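PDB 4V1T: LYND from Lyngbya aestuarii, which is a YcaO-family cyclodehydratase that probably uses ATP and magnesium to form heterocycles from cysteine side chains in cyanobactin precursor peptides. Local coordinates for residues B[549-561]-B[737-749]. Residues are numbered along the deposited sequence; the frame is centred on the assembly and turned at random.
With PO4 (phosphate ion), chain P.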
loop_
_atom_site.group_PDB
_atom_site.type_symbol
_atom_site.label_atom_id
_atom_site.label_comp_id
_atom_site.label_asym_id
_atom_site.label_seq_id
_atom_site.Cartn_x
_atom_site.Cartn_y
_atom_site.Cartn_z
ATOM N N LEU B 549 16.063 12.431 26.030
ATOM C CA LEU B 549 16.621 12.596 27.375
ATOM C C LEU B 549 16.236 13.934 28.037
ATOM O O LEU B 549 15.856 13.956 29.206
ATOM C CB LEU B 549 18.141 12.462 27.333
ATOM C CG LEU B 549 18.716 11.095 26.939
ATOM C CD1 LEU B 549 20.221 11.099 27.142
ATOM C CD2 LEU B 549 18.099 9.950 27.730
ATOM N N VAL B 550 16.321 15.039 27.299
ATOM C CA VAL B 550 16.002 16.348 27.870
ATOM C C VAL B 550 14.502 16.447 28.103
ATOM O O VAL B 550 14.050 17.126 29.026
ATOM C CB VAL B 550 16.463 17.540 26.969
ATOM C CG1 VAL B 550 16.028 18.880 27.562
ATOM C CG2 VAL B 550 17.980 17.526 26.779
ATOM N N GLU B 551 13.735 15.756 27.266
ATOM C CA GLU B 551 12.288 15.679 27.445
ATOM C C GLU B 551 11.938 15.053 28.787
ATOM O O GLU B 551 11.152 15.610 29.541
ATOM C CB GLU B 551 11.653 14.867 26.312
ATOM C CG GLU B 551 10.170 14.544 26.472
ATOM C CD GLU B 551 9.745 13.396 25.580
ATOM O OE1 GLU B 551 10.103 13.399 24.384
ATOM O OE2 GLU B 551 9.071 12.480 26.081
ATOM N N ARG B 552 12.526 13.895 29.078
ATOM C CA ARG B 552 12.191 13.151 30.299
ATOM C C ARG B 552 12.689 13.896 31.532
ATOM O O ARG B 552 12.003 13.929 32.559
ATOM C CB ARG B 552 12.791 11.748 30.311
ATOM C CG ARG B 552 12.836 11.025 28.995
ATOM C CD ARG B 552 11.491 10.609 28.465
ATOM N NE ARG B 552 11.601 9.316 27.791
ATOM C CZ ARG B 552 10.702 8.803 26.971
ATOM N NH1 ARG B 552 9.610 9.473 26.660
ATOM N NH2 ARG B 552 10.919 7.616 26.435
ATOM N N ASP B 553 13.890 14.465 31.418
ATOM C CA ASP B 553 14.479 15.263 32.482
ATOM C C ASP B 553 13.551 16.423 32.816
ATOM O O ASP B 553 13.226 16.644 33.981
ATOM C CB ASP B 553 15.868 15.765 32.078
ATOM C CG ASP B 553 16.549 16.545 33.174
ATOM O OD1 ASP B 553 16.295 17.766 33.276
ATOM O OD2 ASP B 553 17.351 15.944 33.926
ATOM N N GLY B 554 13.110 17.140 31.784
ATOM C CA GLY B 554 12.186 18.249 31.956
ATOM C C GLY B 554 10.885 17.840 32.621
ATOM O O GLY B 554 10.383 18.541 33.510
ATOM N N VAL B 555 10.336 16.705 32.192
ATOM C CA VAL B 555 9.103 16.193 32.769
ATOM C C VAL B 555 9.340 15.831 34.229
ATOM O O VAL B 555 8.534 16.173 35.101
ATOM C CB VAL B 555 8.565 14.969 31.991
ATOM C CG1 VAL B 555 7.409 14.307 32.743
ATOM C CG2 VAL B 555 8.093 15.380 30.604
ATOM N N ALA B 556 10.449 15.153 34.492
ATOM C CA ALA B 556 10.765 14.711 35.858
ATOM C C ALA B 556 10.796 15.890 36.823
ATOM O O ALA B 556 10.208 15.834 37.895
ATOM C CB ALA B 556 12.096 13.976 35.884
ATOM N N LEU B 557 11.481 16.956 36.429
ATOM C CA LEU B 557 11.594 18.148 37.256
ATOM C C LEU B 557 10.221 18.703 37.574
ATOM O O LEU B 557 9.896 18.973 38.734
ATOM C CB LEU B 557 12.430 19.216 36.538
ATOM C CG LEU B 557 13.913 18.895 36.294
ATOM C CD1 LEU B 557 14.612 20.075 35.644
ATOM C CD2 LEU B 557 14.635 18.498 37.575
ATOM N N TRP B 558 9.413 18.870 36.534
ATOM C CA TRP B 558 8.079 19.435 36.676
ATOM C C TRP B 558 7.166 18.546 37.504
ATOM O O TRP B 558 6.525 19.010 38.454
ATOM C CB TRP B 558 7.467 19.670 35.294
ATOM C CG TRP B 558 5.967 19.760 35.282
ATOM C CD1 TRP B 558 5.191 20.711 35.877
ATOM C CD2 TRP B 558 5.068 18.864 34.614
ATOM N NE1 TRP B 558 3.857 20.453 35.634
ATOM C CE2 TRP B 558 3.759 19.331 34.854
ATOM C CE3 TRP B 558 5.245 17.717 33.833
ATOM C CZ2 TRP B 558 2.634 18.682 34.348
ATOM C CZ3 TRP B 558 4.129 17.076 33.331
ATOM C CH2 TRP B 558 2.839 17.559 33.590
ATOM N N TRP B 559 7.122 17.268 37.150
ATOM C CA TRP B 559 6.170 16.338 37.742
ATOM C C TRP B 559 6.410 16.066 39.226
ATOM O O TRP B 559 5.481 16.095 40.032
ATOM C CB TRP B 559 6.203 15.014 36.980
ATOM C CG TRP B 559 5.234 14.013 37.502
ATOM C CD1 TRP B 559 5.475 13.051 38.441
ATOM C CD2 TRP B 559 3.865 13.873 37.128
ATOM N NE1 TRP B 559 4.342 12.317 38.669
ATOM C CE2 TRP B 559 3.338 12.801 37.875
ATOM C CE3 TRP B 559 3.031 14.543 36.225
ATOM C CZ2 TRP B 559 2.016 12.394 37.754
ATOM C CZ3 TRP B 559 1.720 14.137 36.108
ATOM C CH2 TRP B 559 1.222 13.072 36.870
ATOM N N TYR B 560 7.653 15.782 39.587
ATOM C CA TYR B 560 7.952 15.313 40.933
ATOM C C TYR B 560 8.149 16.453 41.922
ATOM O O TYR B 560 7.939 16.273 43.123
ATOM C CB TYR B 560 9.169 14.385 40.906
ATOM C CG TYR B 560 8.850 13.092 40.209
ATOM C CD1 TYR B 560 8.078 12.105 40.834
ATOM C CD2 TYR B 560 9.260 12.870 38.896
ATOM C CE1 TYR B 560 7.756 10.933 40.174
ATOM C CE2 TYR B 560 8.946 11.705 38.238
ATOM C CZ TYR B 560 8.195 10.741 38.874
ATOM O OH TYR B 560 7.887 9.588 38.194
ATOM N N ASN B 561 8.536 17.625 41.431
ATOM C CA ASN B 561 8.518 18.826 42.262
ATOM C C ASN B 561 7.132 19.470 42.233
ATOM O O ASN B 561 6.872 20.405 42.972
ATOM C CB ASN B 561 9.573 19.829 41.804
ATOM C CG ASN B 561 10.988 19.310 41.977
ATOM O OD1 ASN B 561 11.540 19.327 43.079
ATOM N ND2 ASN B 561 11.589 18.858 40.886
ATOM N N MET B 737 21.068 13.035 34.020
ATOM C CA MET B 737 19.764 13.485 33.540
ATOM C C MET B 737 18.690 12.509 33.969
ATOM O O MET B 737 18.904 11.303 33.984
ATOM C CB MET B 737 19.774 13.671 32.024
ATOM C CG MET B 737 20.625 14.867 31.597
ATOM S SD MET B 737 20.554 15.237 29.842
ATOM C CE MET B 737 18.928 15.964 29.723
ATOM N N ARG B 738 17.530 13.049 34.320
ATOM C CA ARG B 738 16.495 12.284 34.996
ATOM C C ARG B 738 15.502 11.608 34.050
ATOM O O ARG B 738 15.117 12.165 33.015
ATOM C CB ARG B 738 15.734 13.196 35.964
ATOM C CG ARG B 738 16.609 14.167 36.746
ATOM C CD ARG B 738 17.662 13.446 37.563
ATOM N NE ARG B 738 17.058 12.624 38.602
ATOM C CZ ARG B 738 17.626 12.316 39.758
ATOM N NH1 ARG B 738 18.832 12.763 40.056
ATOM N NH2 ARG B 738 16.974 11.560 40.623
ATOM N N HIS B 739 15.092 10.400 34.430
ATOM C CA HIS B 739 13.963 9.725 33.818
ATOM C C HIS B 739 12.719 10.257 34.508
ATOM O O HIS B 739 12.806 10.690 35.652
ATOM C CB HIS B 739 14.098 8.206 33.990
ATOM C CG HIS B 739 13.338 7.402 32.978
ATOM N ND1 HIS B 739 13.779 6.178 32.528
ATOM C CD2 HIS B 739 12.175 7.640 32.330
ATOM C CE1 HIS B 739 12.920 5.694 31.651
ATOM N NE2 HIS B 739 11.939 6.564 31.509
ATOM N N PHE B 740 11.574 10.256 33.831
ATOM C CA PHE B 740 10.330 10.689 34.468
ATOM C C PHE B 740 9.672 9.577 35.284
ATOM O O PHE B 740 8.496 9.664 35.638
ATOM C CB PHE B 740 9.341 11.258 33.434
ATOM C CG PHE B 740 8.902 10.282 32.361
ATOM C CD1 PHE B 740 8.180 9.141 32.675
ATOM C CD2 PHE B 740 9.127 10.568 31.028
ATOM C CE1 PHE B 740 7.749 8.278 31.683
ATOM C CE2 PHE B 740 8.691 9.706 30.030
ATOM C CZ PHE B 740 8.009 8.560 30.357
ATOM N N TRP B 741 10.446 8.544 35.594
ATOM C CA TRP B 741 10.019 7.496 36.512
ATOM C C TRP B 741 10.412 7.890 37.935
ATOM O O TRP B 741 11.197 8.819 38.128
ATOM C CB TRP B 741 10.649 6.154 36.117
ATOM C CG TRP B 741 10.183 5.632 34.779
ATOM C CD1 TRP B 741 9.133 6.092 34.036
ATOM C CD2 TRP B 741 10.743 4.539 34.045
ATOM N NE1 TRP B 741 9.006 5.354 32.878
ATOM C CE2 TRP B 741 9.986 4.396 32.861
ATOM C CE3 TRP B 741 11.813 3.666 34.271
ATOM C CZ2 TRP B 741 10.271 3.421 31.907
ATOM C CZ3 TRP B 741 12.094 2.698 33.319
ATOM C CH2 TRP B 741 11.324 2.582 32.157
ATOM N N SER B 742 9.856 7.195 38.926
ATOM C CA SER B 742 10.060 7.549 40.329
ATOM C C SER B 742 11.451 7.163 40.846
ATOM O O SER B 742 11.600 6.210 41.616
ATOM C CB SER B 742 8.984 6.892 41.197
ATOM O OG SER B 742 7.683 7.354 40.844
ATOM N N ARG B 743 12.460 7.921 40.426
ATOM C CA ARG B 743 13.846 7.693 40.856
ATOM C C ARG B 743 14.358 8.944 41.562
ATOM O O ARG B 743 14.615 9.958 40.924
ATOM C CB ARG B 743 14.728 7.326 39.661
ATOM C CG ARG B 743 14.195 6.116 38.891
ATOM C CD ARG B 743 15.083 5.741 37.735
ATOM N NE ARG B 743 14.707 4.477 37.111
ATOM C CZ ARG B 743 15.344 3.950 36.070
ATOM N NH1 ARG B 743 16.375 4.583 35.521
ATOM N NH2 ARG B 743 14.949 2.792 35.565
ATOM N N PHE B 744 14.500 8.860 42.883
ATOM C CA PHE B 744 14.673 10.045 43.716
ATOM C C PHE B 744 16.055 10.171 44.342
ATOM O O PHE B 744 16.197 10.738 45.431
ATOM C CB PHE B 744 13.612 10.054 44.824
ATOM C CG PHE B 744 12.203 10.010 44.311
ATOM C CD1 PHE B 744 11.857 10.675 43.143
ATOM C CD2 PHE B 744 11.219 9.324 45.004
ATOM C CE1 PHE B 744 10.566 10.640 42.660
ATOM C CE2 PHE B 744 9.917 9.290 44.531
ATOM C CZ PHE B 744 9.586 9.949 43.362
ATOM N N GLY B 745 17.072 9.664 43.658
ATOM C CA GLY B 745 18.450 9.871 44.091
ATOM C C GLY B 745 18.833 11.338 43.967
ATOM O O GLY B 745 18.211 12.087 43.217
ATOM N N GLU B 746 19.851 11.746 44.711
ATOM C CA GLU B 746 20.300 13.136 44.715
ATOM C C GLU B 746 20.773 13.574 43.325
ATOM O O GLU B 746 21.194 12.753 42.520
ATOM C CB GLU B 746 21.429 13.328 45.741
ATOM C CG GLU B 746 22.744 12.627 45.392
ATOM C CD GLU B 746 23.782 12.716 46.509
ATOM O OE1 GLU B 746 23.459 13.207 47.612
ATOM O OE2 GLU B 746 24.930 12.284 46.288
ATOM N N GLY B 747 20.682 14.872 43.056
ATOM C CA GLY B 747 21.131 15.437 41.795
ATOM C C GLY B 747 20.185 16.470 41.201
ATOM O O GLY B 747 19.597 17.290 41.901
ATOM N N ARG B 748 20.043 16.409 39.888
ATOM C CA ARG B 748 19.305 17.402 39.131
ATOM C C ARG B 748 17.837 17.539 39.553
ATOM O O ARG B 748 17.271 18.636 39.515
ATOM C CB ARG B 748 19.375 17.062 37.633
ATOM C CG ARG B 748 20.752 17.204 37.009
ATOM C CD ARG B 748 20.742 16.835 35.534
ATOM N NE ARG B 748 19.678 17.520 34.807
ATOM C CZ ARG B 748 19.780 18.743 34.292
ATOM N NH1 ARG B 748 20.901 19.444 34.420
ATOM N NH2 ARG B 748 18.752 19.272 33.644
ATOM N N LEU B 749 17.224 16.426 39.940
ATOM C CA LEU B 749 15.815 16.424 40.323
ATOM C C LEU B 749 15.542 17.444 41.427
ATOM O O LEU B 749 14.522 18.134 41.415
ATOM C CB LEU B 749 15.387 15.028 40.775
ATOM C CG LEU B 749 13.897 14.843 41.060
ATOM C CD1 LEU B 749 13.064 14.971 39.789
ATOM C CD2 LEU B 749 13.656 13.499 41.715
HETATM P P PO4 P . 8.155 6.977 23.608
HETATM O O1 PO4 P . 7.954 6.569 25.057
HETATM O O2 PO4 P . 9.620 6.922 23.259
HETATM O O3 PO4 P . 7.619 8.378 23.419
HETATM O O4 PO4 P . 7.422 5.979 22.735
HETATM O O HOH W 1 16.332 11.829 30.882
#
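Asp553 and Arg738 bring their CA atoms to 4.4 Å, and one helical turn further those of Ala556 and Phe740 come to 4.3 Å, so the extended residues 737-739, followed by Phe740, run along one side of helix 538-561. The chain then loops away and returns at Leu749, in the first turn of helix 748-755, with Gly747 as N-cap. A water bridges Leu549 O and Arg738 O. Asp553 joins the two arms of this loop: Arg748 grips it side-on, NH2 to OD1 and NE to OD2, both 2.9 Å, although the carboxylate and guanidinium planes lie 45° apart. OD2 also accepts Arg738 N on its anti lone pair (168° at the hydrogen). Replacing Asp553 by an alanine would probably leave Arg738 N without this acceptor and take from Arg748 its two-point grip, though NH2 would still have Asp600. Helix 538-561 lies in the YcaO ATP- and magnesium-binding region, and its Arg552 side chain is near bound magnesium and ADP; Arg552 NH2 bonds weakly to O1 of a phosphate ion, probably from the crystallisation liquor. Bends at chi2 and chi3 fold the Arg552 chain against Phe740, with Arg552 CD 3.3 Å from Phe740 CE2. Further along, Tyr560 OH donates to Phe740 O (2.6 Å) from above the carbonyl plane, and its ring face receives the edge of Phe744 in an offset edge-to-face pair, planes at 70°. Leu749 fits as a knob among Ala556, Leu557, Tyr560 and Asn561, its CD1 3.5 Å from Ala556 O. Asn561 ND2 spans the helices, donating in its amide plane to Leu749 O (3.1 Å) and to Leu557 O.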